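Local atomic coordinates of mandelate racemase/muconate lactonizing enzyme/Enolase superfamily (Rhodobacter sphaeroides, PDB entry 2HZG), a protein that belongs to the enolase superfamily, combining an N-terminal capping domain with a C-terminal barrel-type domain, and binds a sodium ion. Residues A21-G24 and S25-A28; G321-A324 and D325-C328. All blocks are in the same frame, centred on the assembly; numbering follows the deposited sequence.

Contact 1 (A21-G24 and S25-A28)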
ATOM      1  N   ALA A  21      18.989  -4.179 -11.431  1.00 22.71           N
ATOM      2  CA  ALA A  21      18.100  -3.717 -12.502  1.00 22.42           C
ATOM      3  C   ALA A  21      16.642  -3.675 -11.995  1.00 22.38           C
ATOM      4  O   ALA A  21      16.223  -4.555 -11.229  1.00 21.63           O
ATOM      5  CB  ALA A  21      18.195  -4.622 -13.695  1.00 21.64           C
ATOM      6  N   ALA A  22      15.879  -2.668 -12.452  1.00 22.31           N
ATOM      7  CA  ALA A  22      14.448  -2.535 -12.133  1.00 22.48           C
ATOM      8  C   ALA A  22      13.644  -3.447 -13.061  1.00 22.30           C
ATOM      9  O   ALA A  22      12.893  -2.993 -13.943  1.00 23.22           O
ATOM     10  CB  ALA A  22      13.996  -1.096 -12.276  1.00 21.89           C
ATOM     11  N   ASP A  23      13.811  -4.744 -12.841  1.00 21.28           N
ATOM     12  CA  ASP A  23      13.380  -5.750 -13.797  1.00 20.36           C
ATOM     13  C   ASP A  23      12.654  -6.817 -13.001  1.00 18.98           C
ATOM     14  O   ASP A  23      13.289  -7.603 -12.311  1.00 18.81           O
ATOM     15  CB  ASP A  23      14.621  -6.334 -14.510  1.00 20.47           C
ATOM     16  CG  ASP A  23      14.280  -7.489 -15.468  1.00 21.06           C
ATOM     17  OD1 ASP A  23      13.098  -7.892 -15.559  1.00 19.01           O
ATOM     18  OD2 ASP A  23      15.212  -7.985 -16.151  1.00 23.24           O
ATOM     19  N   GLY A  24      11.322  -6.796 -13.072  1.00 18.24           N
ATOM     20  CA  GLY A  24      10.457  -7.739 -12.347  1.00 18.08           C
ATOM     21  C   GLY A  24      10.469  -9.181 -12.849  1.00 17.68           C
ATOM     22  O   GLY A  24       9.820 -10.054 -12.266  1.00 18.02           O
ATOM     23  N   SER A  25      11.200  -9.453 -13.923  1.00 16.71           N
ATOM     24  CA  SER A  25      11.240 -10.815 -14.472  1.00 15.48           C
ATOM     25  C   SER A  25      12.273 -11.708 -13.790  1.00 15.59           C
ATOM     26  O   SER A  25      12.384 -12.889 -14.121  1.00 15.57           O
ATOM     27  CB  SER A  25      11.448 -10.786 -15.999  1.00 16.03           C
ATOM     28  OG  SER A  25      12.781 -10.433 -16.337  1.00 15.16           O
ATOM     29  N   GLN A  26      13.002 -11.158 -12.817  1.00 15.03           N
ATOM     30  CA  GLN A  26      14.094 -11.889 -12.154  1.00 15.21           C
ATOM     31  C   GLN A  26      13.618 -12.891 -11.117  1.00 14.88           C
ATOM     32  O   GLN A  26      14.346 -13.806 -10.771  1.00 15.27           O
ATOM     33  CB  GLN A  26      15.075 -10.919 -11.493  1.00 14.69           C
ATOM     34  CG  GLN A  26      15.663  -9.893 -12.458  1.00 15.04           C
ATOM     35  CD  GLN A  26      16.765  -9.088 -11.783  1.00 17.90           C
ATOM     36  OE1 GLN A  26      17.881  -9.572 -11.630  1.00 17.43           O
ATOM     37  NE2 GLN A  26      16.455  -7.857 -11.389  1.00 14.07           N
ATOM     38  N   ASP A  27      12.410 -12.689 -10.605  1.00 14.23           N
ATOM     39  CA  ASP A  27      11.821 -13.629  -9.672  1.00 15.25           C
ATOM     40  C   ASP A  27      10.313 -13.628  -9.865  1.00 14.88           C
ATOM     41  O   ASP A  27       9.805 -12.861 -10.696  1.00 15.11           O
ATOM     42  CB  ASP A  27      12.302 -13.413  -8.204  1.00 15.46           C
ATOM     43  CG  ASP A  27      11.569 -12.300  -7.467  1.00 17.15           C
ATOM     44  OD1 ASP A  27      10.766 -11.574  -8.064  1.00 17.40           O
ATOM     45  OD2 ASP A  27      11.789 -12.177  -6.239  1.00 18.38           O
ATOM     46  N   ALA A  28       9.614 -14.529  -9.181  1.00 14.41           N
ATOM     47  CA  ALA A  28       8.166 -14.655  -9.350  1.00 14.60           C
ATOM     48  C   ALA A  28       7.545 -15.325  -8.142  1.00 14.59           C
ATOM     49  O   ALA A  28       8.194 -16.103  -7.448  1.00 15.05           O
ATOM     50  CB  ALA A  28       7.810 -15.464 -10.638  1.00 13.36           C
TER
HETATM   51  O   HOH W   1       8.069 -10.953 -10.676  1.00 21.72           O

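Contact 2 (G321-A324 and D325-C328)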
ATOM      1  N   GLY A 321     -11.673  -7.162 -25.035  1.00 19.53           N
ATOM      2  CA  GLY A 321     -12.835  -6.814 -25.845  1.00 20.48           C
ATOM      3  C   GLY A 321     -12.919  -5.358 -26.232  1.00 21.30           C
ATOM      4  O   GLY A 321     -13.884  -4.956 -26.874  1.00 21.89           O
ATOM      5  N   LEU A 322     -11.913  -4.567 -25.856  1.00 21.10           N
ATOM      6  CA  LEU A 322     -11.865  -3.157 -26.244  1.00 21.91           C
ATOM      7  C   LEU A 322     -11.021  -2.968 -27.505  1.00 22.78           C
ATOM      8  O   LEU A 322      -9.795  -2.786 -27.450  1.00 21.94           O
ATOM      9  CB  LEU A 322     -11.346  -2.290 -25.094  1.00 21.69           C
ATOM     10  CG  LEU A 322     -12.078  -2.412 -23.758  1.00 21.78           C
ATOM     11  CD1 LEU A 322     -11.449  -1.421 -22.775  1.00 22.55           C
ATOM     12  CD2 LEU A 322     -13.588  -2.164 -23.902  1.00 22.61           C
ATOM     13  N   GLU A 323     -11.693  -3.038 -28.654  1.00 23.51           N
ATOM     14  CA  GLU A 323     -11.011  -3.107 -29.919  1.00 24.43           C
ATOM     15  C   GLU A 323     -10.084  -1.927 -30.196  1.00 24.04           C
ATOM     16  O   GLU A 323      -8.998  -2.130 -30.737  1.00 24.72           O
ATOM     17  CB  GLU A 323     -12.013  -3.268 -31.053  1.00 25.09           C
ATOM     18  CG  GLU A 323     -11.327  -3.538 -32.393  1.00 29.13           C
ATOM     19  CD  GLU A 323     -12.300  -3.902 -33.500  1.00 33.87           C
ATOM     20  OE1 GLU A 323     -13.534  -3.903 -33.261  1.00 35.58           O
ATOM     21  OE2 GLU A 323     -11.814  -4.196 -34.609  1.00 37.51           O
ATOM     22  N   ALA A 324     -10.494  -0.717 -29.812  1.00 23.91           N
ATOM     23  CA  ALA A 324      -9.737   0.488 -30.130  1.00 24.09           C
ATOM     24  C   ALA A 324      -8.516   0.677 -29.228  1.00 24.20           C
ATOM     25  O   ALA A 324      -7.573   1.360 -29.611  1.00 23.73           O
ATOM     26  CB  ALA A 324     -10.643   1.743 -30.102  1.00 24.49           C
ATOM     27  N   ASP A 325      -8.532   0.078 -28.037  1.00 24.10           N
ATOM     28  CA  ASP A 325      -7.346   0.102 -27.171  1.00 24.34           C
ATOM     29  C   ASP A 325      -6.357  -0.939 -27.664  1.00 24.13           C
ATOM     30  O   ASP A 325      -6.239  -2.030 -27.118  1.00 23.44           O
ATOM     31  CB  ASP A 325      -7.736  -0.053 -25.698  1.00 24.03           C
ATOM     32  CG  ASP A 325      -8.360   1.231 -25.138  1.00 24.79           C
ATOM     33  OD1 ASP A 325      -8.737   2.122 -25.921  1.00 28.31           O
ATOM     34  OD2 ASP A 325      -8.469   1.372 -23.924  1.00 25.65           O
ATOM     35  N   ARG A 326      -5.666  -0.582 -28.736  1.00 25.12           N
ATOM     36  CA  ARG A 326      -4.953  -1.562 -29.557  1.00 26.46           C
ATOM     37  C   ARG A 326      -3.516  -1.806 -29.179  1.00 25.48           C
ATOM     38  O   ARG A 326      -2.937  -2.777 -29.603  1.00 26.84           O
ATOM     39  CB  ARG A 326      -5.018  -1.169 -31.036  1.00 27.25           C
ATOM     40  CG  ARG A 326      -6.427  -1.184 -31.554  1.00 32.62           C
ATOM     41  CD  ARG A 326      -6.537  -1.412 -33.071  1.00 40.71           C
ATOM     42  NE  ARG A 326      -7.938  -1.587 -33.466  1.00 44.22           N
ATOM     43  CZ  ARG A 326      -8.790  -0.582 -33.697  1.00 47.90           C
ATOM     44  NH1 ARG A 326      -8.383   0.683 -33.578  1.00 48.74           N
ATOM     45  NH2 ARG A 326     -10.055  -0.839 -34.043  1.00 47.70           N
ATOM     46  N   ILE A 327      -2.898  -0.931 -28.422  1.00 24.46           N
ATOM     47  CA  ILE A 327      -1.513  -1.234 -28.097  1.00 23.76           C
ATOM     48  C   ILE A 327      -1.405  -2.018 -26.770  1.00 21.86           C
ATOM     49  O   ILE A 327      -2.267  -1.881 -25.889  1.00 21.32           O
ATOM     50  CB  ILE A 327      -0.622   0.006 -28.132  1.00 24.79           C
ATOM     51  CG1 ILE A 327      -0.596   0.689 -26.794  1.00 25.63           C
ATOM     52  CG2 ILE A 327      -1.068   0.988 -29.259  1.00 27.24           C
ATOM     53  CD1 ILE A 327       0.764   1.146 -26.480  1.00 29.17           C
ATOM     54  N   CYS A 328      -0.388  -2.874 -26.674  1.00 19.22           N
ATOM     55  CA  CYS A 328      -0.102  -3.576 -25.438  1.00 17.54           C
ATOM     56  C   CYS A 328       1.380  -3.581 -25.189  1.00 16.60           C
ATOM     57  O   CYS A 328       2.179  -3.537 -26.134  1.00 15.96           O
ATOM     58  CB  CYS A 328      -0.645  -5.016 -25.450  1.00 16.58           C
ATOM     59  SG  CYS A 328       0.152  -6.118 -26.650  1.00 17.33           S
TER
HETATM   60  O   HOH W   2      -7.244   3.975 -27.439  1.00 41.71           O

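Contact 1 (A21-G24 and S25-A28)
Ala22 is the centre of an inverse gamma turn, in which Asp23 N makes a weak bond of 2.9 Å to Ala21 O, and after it Gly24 to Gln26 curl tightly before strand 27-35. The arrangement illustrates how one carboxylate oxygen can bridge the backbone and side chain of a residue two places on. Asp23 OD1 takes the amide of Ser25 at 3.0 Å from N, which makes an Asx turn, and the hydroxyl of the same residue at 2.7 Å from Ser25 OG. Both donors come from one face of the carboxylate: the hydroxyl on the syn side, the amide from farther above the plane, at 40°. Asp23 can offer its oxygen because CG lies opposite the backbone N (chi1 176°), turning the carboxylate along the direction of the following chain. Gln335 completes the grip, its backbone N bonding Ser25 OG and its NE2 bonding Asp23 OD2, so both carboxylate oxygens and the hydroxyl are held. Gln26 passes across Asp23 at a slant, amide and carboxylate planes 33° apart. Its CG rests 3.3 Å from Asp23 O, and its NE2 makes a weak bond, also 3.3 Å, to Asp23 O, while Thr19 N takes OE1 and fixes the amide's rotation. A water lies 2.5 Å from Gly24 O and 2.6 Å from Asp27 O. This loop probably corresponds to the mobile one that in enolase-superfamily members closes over the barrel mouth; Gly24 lies about 10 Å from a bound sodium ion. Asp27 reaches Ser60 of the second subunit as it enters strand 27-35, which pairs with strand 5-14, and the loop lies against Trp168, Phe306 and Gln335, in loops following barrel strands 163-167, 300-303 and 327-331.

Contact 2 (G321-A324 and D325-C328)
The guanidinium of Arg326 lies over the backbone of Glu323 and Ala324: one face carries Glu323 O, 2.9 Å above its plane, and Ala324 CA, 3.7 Å above, both displaced toward the rim. At its edge, in plane, stands Glu323 OE2. The backbone underneath is a type I beta turn from Leu322 to Asp325, the connection that brings the chain into barrel strand 327-331, and its closing bond, Asp325 N to Leu322 O at 3.2 Å, is weak. The case shows how a long side chain can fold back over the turn that precedes it. In Arg326, CG lies opposite its own carbonyl carbon (chi1 -64°), and the chain runs extended to NE, carrying the guanidinium back over Glu323 and Ala324. The Glu323 and Arg326 chains run side by side in the same direction, with the CG of Glu323 3.4 Å from Arg326 NH2. Their charged ends make only a long salt bridge, 3.8 Å between OE2 of Glu323 and NH2 of Arg326, with carboxylate and guanidinium planes 75° apart. A second bend follows at once, for Asp325 is the centre of an inverse gamma turn whose weak bond runs from Arg326 N to Ala324 O, 2.9 Å. Unlike the exposed pair, Asp325 is buried. Its OD2 accepts from Tyr301 N in strand 300-303, its backbone O from Lys134 NZ just before strand 135-141, and backbone bonding of Arg326 with Arg135 joins that strand. The remaining carboxylate oxygen, Asp325 OD1, receives a water at 2.8 Å, and the same water reaches back weakly to Ala324 O.

Overall arrangement
Followed from the N terminus, the chain first meets contact 1, which shapes the loop joining strands 5-14 and 27-35 of the capping domain. Contact 2 comes much later, rounding off the loop between helix 309-316 and strand 327-331. The two are in series, neither nested nor crossed, and lie on opposite sides of the chain's centre, their centres about 26 Å apart. Strand 327-331 nevertheless relates them: residues 321-328 lead into its beginning, whereas Gln335, just beyond its end, binds the loop of residues 21-28. In chain order, then, a capping-domain loop near the start is followed, late in the sequence, by the entry to a barrel strand.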